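Local coordinates for fatty acid multifunctional protein (atmfp2) (Arabidopsis thaliana, PDB 2WTB), which catalyses the hydration of enoyl-CoA and the oxidation of the resulting 3-hydroxyacyl-CoA during peroxisomal fatty acid beta-oxidation in germinating seeds, at residues I91-I94 / T95-E99; W200-D203 / I204-R207; S325-A328 / T329-L333. All blocks are in the same frame, centred on the assembly; numbering follows the deposited sequence.

Contact 1 of 3, residues I91-I94 / T95-E99; sequences IDII and TDLLE
The amides of Asp-96, Leu-97, Leu-98 and Glu-99 reach back five residues to the carbonyls of Ile-91, Asp-92, Ile-93 and Ile-94, the pairing that defines pi-type turns. The shortest of these bonds, Asp-96 N to Ile-91 O at 2.8 Å, meets its acceptor almost head-on, with a C=O...N angle of 172°. Leu-97 N, by contrast, comes to Asp-92 O at 3.1 Å from above the carbonyl plane. Ile-91 O also takes a weak bond from Thr-95 N at 3.3 Å.

These turns lie in helix 88-99 of the crotonase-type hydratase/isomerase region, where Ile-94 brings its side chain to about 5 Å from that of Glu-119, the predicted nucleophile.

Charge is concentrated on one flank. Asp-92 OD2 and Asp-96 OD2 are 3.9 Å apart, their carboxylate planes turned by 27°. Asp-96 CG stands beside its own backbone N (chi1 -69°), which carries the carboxylate back over the preceding turn, CG being 3.4 Å from Ile-91 O. Ile-91 runs alongside, its CG2 methyl flanking the charged Asp-96 OD2 at 4.0 Å. The salt bridge from Asp-96 OD2 to Arg-264 probably offsets the mutual repulsion.

The one apolar pair is looser, Ile-93 CD1 to Leu-97 CD2 at 4.3 Å. Thr-95 OG1 is bonded to Ser-90 O and to Arg-153, which also forms a salt bridge with Glu-99.

Contact 2 of 3, residues W200-D203 / I204-R207; sequences WALD and IVGR
Ile-204 N bonds to Trp-200 O at 3.1 Å, and Val-205 N to Ala-201 O at 3.3 Å with a straighter N-H...O angle of 165°; both are regular alpha-helical pairs. One residue further on the pattern frays. Gly-206 N divides itself between two acceptors, bonding weakly to Leu-202 O at 3.0 Å and weakly to Asp-203 O at 3.2 Å. Arg-207, with a positive phi of 70°, is the first residue to leave helical geometry, and its amide returns to Ile-204 O at 3.1 Å. This is a Schellman motif, and it closes helix 193-205. The carboxylate of Asp-203 adds charge to the same end, forming salt bridges to Arg-199 and Arg-208.

Among the side chains, Ile-204 carries the packing. Its CG1 sits beside its own backbone N (chi1 -63°) and so lies back over the preceding turn, 3.5 Å from Trp-200 O. From there CD1 approaches the indole at its edge, near the ring plane, and touches Trp-200 CD1 at 3.9 Å. The indole also takes part in a cation-pi interaction with Lys-209 and leans on strands 105-109 and 126-129. Leu-202 CD2 and Val-205 CG2 make a looser apolar pair at 4.4 Å. With an alanine here instead of Ile-204, the indole edge is likely to lose its CD1 neighbour, leaving a gap beside Trp-200 and its ring somewhat less firmly held.

Gly-206 suits its site sterically, since a beta carbon there would press against Leu-202 O. The chemistry therefore divides in two: the backbone closes the helix through the divided Gly-206 amide and the Arg-207 turn, with Asp-203 paired to an arginine before it and one after it, while Ile-204 flanks an indole that itself packs on the sheet, its own outside neighbours being the loop residues Pro-104 and Trp-211.

Contact 3 of 3, residues S325-A328 / T329-L333; sequences SGIA and TALIL
The peptide plane of Ser-325 is approached on both faces by one residue, Thr-329: OG1 bonds to Ser-325 O at 3.0 Å from one face and N at 3.2 Å from the other. The hydroxyl gets there because it stands beside its own backbone N (chi1 -68°). At Gly-326 the donor lies in the carbonyl plane instead, Ala-330 N 3.2 Å from Gly-326 O. Ile-332 N meets Ala-328 O at 3.0 Å in a nearly linear bond, N-H...O 177°. The same oxygen is pressed by Ile-332 CG1 at 3.2 Å, as this branch sits between the backbone N and the carbonyl carbon (chi1 58°), the crowded position.

On another side of the helix, Ile-327 and Leu-331 run side by side, CG2 to CD1 4.0 Å, and both pack on strand 315-318. Helix 322-332 is the crossover of a beta-alpha-beta unit in the NAD-binding domain, and Ile-327 touches a glycine-rich segment consistent with a Rossmann-type GxGxxG motif. Ser-325 OG is bonded to the carbonyls of Gly-321 and Leu-322, and Thr-329 OG1 has a further, weak bond with Asn-358. Thus the buried hydroxyls of Ser-325 and Thr-329 both find backbone acceptors, in carbonyls of the helix and of Gly-321 just before it.

In the fold
Contacts 1 and 2 belong to the hydratase/isomerase region, with centres about 20 Å apart and nearest atoms about 10 Å apart, so they are neighbours that do not touch. Of these two, contact 1 is the one beside the predicted catalytic pair: besides its proximity to Glu-119, the Ile-94 side chain is about 10 Å from that of Glu-139, whereas contact 2 lies away from both of these glutamates. Contact 3 is in the dehydrogenase region, its centre about 50 Å from that of contact 1 and about 53 Å from that of contact 2. The three thus sample separate helices of two catalytic regions carried by a single chain.

Contact 1 of 3, residues I91-I94 / T95-E99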
loop_
_atom_site.group_PDB
_atom_site.type_symbol
_atom_site.label_atom_id
_atom_site.label_comp_id
_atom_site.label_asym_id
_atom_site.label_seq_id
_atom_site.Cartn_x
_atom_site.Cartn_y
_atom_site.Cartn_z
ATOM N N ILE A 91 23.223 19.721 7.620
ATOM C CA ILE A 91 24.513 20.065 8.201
ATOM C C ILE A 91 24.553 21.464 8.814
ATOM O O ILE A 91 24.822 21.616 10.005
ATOM C CB ILE A 91 25.633 19.930 7.156
ATOM C CG1 ILE A 91 25.641 18.511 6.581
ATOM C CG2 ILE A 91 26.981 20.273 7.765
ATOM C CD1 ILE A 91 26.591 18.331 5.427
ATOM N N ASP A 92 24.287 22.482 8.003
ATOM C CA ASP A 92 24.399 23.865 8.461
ATOM C C ASP A 92 23.354 24.245 9.505
ATOM O O ASP A 92 23.668 24.920 10.484
ATOM C CB ASP A 92 24.335 24.837 7.281
ATOM C CG ASP A 92 25.638 24.908 6.513
ATOM O OD1 ASP A 92 25.793 25.836 5.691
ATOM O OD2 ASP A 92 26.509 24.042 6.734
ATOM N N ILE A 93 22.113 23.816 9.294
ATOM C CA ILE A 93 21.020 24.193 10.185
ATOM C C ILE A 93 20.876 23.246 11.371
ATOM O O ILE A 93 20.954 23.665 12.525
ATOM C CB ILE A 93 19.673 24.261 9.438
ATOM C CG1 ILE A 93 19.763 25.246 8.273
ATOM C CG2 ILE A 93 18.556 24.663 10.391
ATOM C CD1 ILE A 93 20.306 26.598 8.665
ATOM N N ILE A 94 20.664 21.970 11.081
ATOM C CA ILE A 94 20.404 20.986 12.124
ATOM C C ILE A 94 21.643 20.639 12.950
ATOM O O ILE A 94 21.591 20.615 14.181
ATOM C CB ILE A 94 19.797 19.699 11.534
ATOM C CG1 ILE A 94 18.346 19.941 11.116
ATOM C CG2 ILE A 94 19.870 18.567 12.535
ATOM C CD1 ILE A 94 17.633 18.693 10.650
ATOM N N THR A 95 22.756 20.379 12.272
ATOM C CA THR A 95 23.966 19.903 12.941
ATOM C C THR A 95 24.792 21.019 13.572
ATOM O O THR A 95 25.168 20.939 14.742
ATOM C CB THR A 95 24.853 19.101 11.975
ATOM O OG1 THR A 95 24.140 17.942 11.527
ATOM C CG2 THR A 95 26.138 18.665 12.662
ATOM N N ASP A 96 25.074 22.057 12.795
ATOM C CA ASP A 96 25.931 23.143 13.256
ATOM C C ASP A 96 25.175 24.176 14.086
ATOM O O ASP A 96 25.535 24.444 15.231
ATOM C CB ASP A 96 26.620 23.817 12.067
ATOM C CG ASP A 96 27.651 22.919 11.409
ATOM O OD1 ASP A 96 28.058 21.920 12.042
ATOM O OD2 ASP A 96 28.056 23.213 10.264
ATOM N N LEU A 97 24.128 24.751 13.504
ATOM C CA LEU A 97 23.367 25.799 14.174
ATOM C C LEU A 97 22.687 25.286 15.437
ATOM O O LEU A 97 22.823 25.874 16.510
ATOM C CB LEU A 97 22.323 26.391 13.224
ATOM C CG LEU A 97 21.406 27.475 13.798
ATOM C CD1 LEU A 97 22.217 28.658 14.302
ATOM C CD2 LEU A 97 20.395 27.927 12.757
ATOM N N LEU A 98 21.962 24.180 15.305
ATOM C CA LEU A 98 21.134 23.674 16.393
ATOM C C LEU A 98 21.906 22.791 17.372
ATOM O O LEU A 98 22.062 23.138 18.542
ATOM C CB LEU A 98 19.921 22.922 15.830
ATOM C CG LEU A 98 18.810 22.515 16.806
ATOM C CD1 LEU A 98 17.485 22.334 16.075
ATOM C CD2 LEU A 98 19.177 21.254 17.576
ATOM N N GLU A 99 22.385 21.649 16.891
ATOM C CA GLU A 99 22.999 20.660 17.767
ATOM C C GLU A 99 24.309 21.142 18.387
ATOM O O GLU A 99 24.617 20.808 19.531
ATOM C CB GLU A 99 23.222 19.348 17.017
ATOM C CG GLU A 99 23.651 18.190 17.908
ATOM C CD GLU A 99 23.978 16.944 17.109
ATOM O OE1 GLU A 99 24.758 17.048 16.136
ATOM O OE2 GLU A 99 23.452 15.864 17.453
#

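Contact 2 of 3, residues W200-D203 / I204-R207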
loop_
_atom_site.group_PDB
_atom_site.type_symbol
_atom_site.label_atom_id
_atom_site.label_comp_id
_atom_site.label_asym_id
_atom_site.label_seq_id
_atom_site.Cartn_x
_atom_site.Cartn_y
_atom_site.Cartn_z
ATOM N N TRP A 200 13.903 19.851 31.921
ATOM C CA TRP A 200 15.043 19.068 31.464
ATOM C C TRP A 200 16.102 19.989 30.862
ATOM O O TRP A 200 17.295 19.833 31.123
ATOM C CB TRP A 200 14.591 18.029 30.433
ATOM C CG TRP A 200 15.571 16.914 30.216
ATOM C CD1 TRP A 200 16.742 16.976 29.517
ATOM C CD2 TRP A 200 15.460 15.566 30.692
ATOM N NE1 TRP A 200 17.369 15.753 29.534
ATOM C CE2 TRP A 200 16.602 14.871 30.249
ATOM C CE3 TRP A 200 14.509 14.883 31.455
ATOM C CZ2 TRP A 200 16.819 13.525 30.542
ATOM C CZ3 TRP A 200 14.726 13.544 31.745
ATOM C CH2 TRP A 200 15.870 12.881 31.289
ATOM N N ALA A 201 15.653 20.957 30.068
ATOM C CA ALA A 201 16.552 21.889 29.396
ATOM C C ALA A 201 17.404 22.695 30.374
ATOM O O ALA A 201 18.595 22.901 30.144
ATOM C CB ALA A 201 15.768 22.815 28.485
ATOM N N LEU A 202 16.794 23.151 31.463
ATOM C CA LEU A 202 17.525 23.922 32.466
ATOM C C LEU A 202 18.376 23.020 33.353
ATOM O O LEU A 202 19.327 23.479 33.983
ATOM C CB LEU A 202 16.579 24.781 33.312
ATOM C CG LEU A 202 15.952 25.986 32.606
ATOM C CD1 LEU A 202 15.407 26.976 33.621
ATOM C CD2 LEU A 202 16.969 26.664 31.706
ATOM N N ASP A 203 18.029 21.738 33.402
ATOM C CA ASP A 203 18.861 20.754 34.082
ATOM C C ASP A 203 20.216 20.649 33.385
ATOM O O ASP A 203 21.260 20.589 34.035
ATOM C CB ASP A 203 18.174 19.386 34.103
ATOM C CG ASP A 203 17.222 19.226 35.274
ATOM O OD1 ASP A 203 17.350 19.985 36.258
ATOM O OD2 ASP A 203 16.351 18.330 35.216
ATOM N N ILE A 204 20.188 20.633 32.057
ATOM C CA ILE A 204 21.407 20.552 31.263
ATOM C C ILE A 204 22.254 21.808 31.444
ATOM O O ILE A 204 23.465 21.727 31.638
ATOM C CB ILE A 204 21.092 20.358 29.770
ATOM C CG1 ILE A 204 20.368 19.029 29.545
ATOM C CG2 ILE A 204 22.364 20.426 28.942
ATOM C CD1 ILE A 204 19.908 18.821 28.112
ATOM N N VAL A 205 21.607 22.966 31.380
ATOM C CA VAL A 205 22.288 24.236 31.597
ATOM C C VAL A 205 22.947 24.275 32.973
ATOM O O VAL A 205 24.002 24.887 33.150
ATOM C CB VAL A 205 21.312 25.423 31.472
ATOM C CG1 VAL A 205 21.916 26.675 32.083
ATOM C CG2 VAL A 205 20.939 25.654 30.018
ATOM N N GLY A 206 22.325 23.609 33.941
ATOM C CA GLY A 206 22.804 23.617 35.311
ATOM C C GLY A 206 23.627 22.399 35.681
ATOM O O GLY A 206 24.039 22.245 36.832
ATOM N N ARG A 207 23.855 21.526 34.705
ATOM C CA ARG A 207 24.715 20.361 34.895
ATOM C C ARG A 207 24.106 19.311 35.815
ATOM O O ARG A 207 24.822 18.471 36.360
ATOM C CB ARG A 207 26.084 20.784 35.431
ATOM C CG ARG A 207 26.842 21.730 34.521
ATOM C CD ARG A 207 27.946 22.444 35.278
ATOM N NE ARG A 207 27.423 23.209 36.406
ATOM C CZ ARG A 207 26.956 24.451 36.314
ATOM N NH1 ARG A 207 26.947 25.073 35.142
ATOM N NH2 ARG A 207 26.501 25.072 37.393
#

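Contact 3 of 3, residues S325-A328 / T329-L333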
loop_
_atom_site.group_PDB
_atom_site.type_symbol
_atom_site.label_atom_id
_atom_site.label_comp_id
_atom_site.label_asym_id
_atom_site.label_seq_id
_atom_site.Cartn_x
_atom_site.Cartn_y
_atom_site.Cartn_z
ATOM N N SER A 325 -17.436 -15.794 4.905
ATOM C CA SER A 325 -16.795 -15.825 6.218
ATOM C C SER A 325 -15.610 -14.866 6.277
ATOM O O SER A 325 -15.264 -14.356 7.343
ATOM C CB SER A 325 -16.344 -17.244 6.573
ATOM O OG SER A 325 -15.319 -17.694 5.702
ATOM N N GLY A 326 -14.990 -14.630 5.125
ATOM C CA GLY A 326 -13.882 -13.698 5.034
ATOM C C GLY A 326 -14.329 -12.270 5.278
ATOM O O GLY A 326 -13.726 -11.550 6.075
ATOM N N ILE A 327 -15.389 -11.861 4.586
ATOM C CA ILE A 327 -15.948 -10.524 4.752
ATOM C C ILE A 327 -16.277 -10.263 6.216
ATOM O O ILE A 327 -15.802 -9.293 6.809
ATOM C CB ILE A 327 -17.236 -10.342 3.925
ATOM C CG1 ILE A 327 -17.070 -10.937 2.525
ATOM C CG2 ILE A 327 -17.618 -8.871 3.851
ATOM C CD1 ILE A 327 -16.010 -10.263 1.699
ATOM N N ALA A 328 -17.095 -11.138 6.791
ATOM C CA ALA A 328 -17.505 -11.013 8.183
ATOM C C ALA A 328 -16.309 -10.759 9.091
ATOM O O ALA A 328 -16.369 -9.923 9.992
ATOM C CB ALA A 328 -18.257 -12.257 8.624
ATOM N N THR A 329 -15.220 -11.482 8.846
ATOM C CA THR A 329 -13.999 -11.320 9.626
ATOM C C THR A 329 -13.492 -9.883 9.559
ATOM O O THR A 329 -13.232 -9.259 10.588
ATOM C CB THR A 329 -12.886 -12.270 9.141
ATOM O OG1 THR A 329 -13.250 -13.626 9.430
ATOM C CG2 THR A 329 -11.569 -11.945 9.832
ATOM N N ALA A 330 -13.359 -9.365 8.343
ATOM C CA ALA A 330 -12.884 -8.002 8.133
ATOM C C ALA A 330 -13.775 -6.976 8.830
ATOM O O ALA A 330 -13.288 -5.985 9.376
ATOM C CB ALA A 330 -12.795 -7.700 6.645
ATOM N N LEU A 331 -15.081 -7.225 8.813
ATOM C CA LEU A 331 -16.050 -6.291 9.379
ATOM C C LEU A 331 -16.011 -6.227 10.907
ATOM O O LEU A 331 -15.876 -5.146 11.481
ATOM C CB LEU A 331 -17.464 -6.618 8.887
ATOM C CG LEU A 331 -17.795 -6.230 7.442
ATOM C CD1 LEU A 331 -19.079 -6.901 6.976
ATOM C CD2 LEU A 331 -17.896 -4.720 7.297
ATOM N N ILE A 332 -16.131 -7.377 11.565
ATOM C CA ILE A 332 -16.094 -7.418 13.027
ATOM C C ILE A 332 -14.735 -6.982 13.573
ATOM O O ILE A 332 -14.645 -6.450 14.681
ATOM C CB ILE A 332 -16.446 -8.814 13.586
ATOM C CG1 ILE A 332 -15.489 -9.873 13.038
ATOM C CG2 ILE A 332 -17.891 -9.170 13.267
ATOM C CD1 ILE A 332 -15.750 -11.263 13.574
ATOM N N LEU A 333 -13.681 -7.210 12.795
ATOM C CA LEU A 333 -12.348 -6.757 13.172
ATOM C C LEU A 333 -12.304 -5.236 13.263
ATOM O O LEU A 333 -11.370 -4.665 13.828
ATOM C CB LEU A 333 -11.300 -7.257 12.176
ATOM C CG LEU A 333 -10.855 -8.716 12.316
ATOM C CD1 LEU A 333 -9.751 -9.048 11.315
ATOM C CD2 LEU A 333 -10.398 -9.005 13.739
#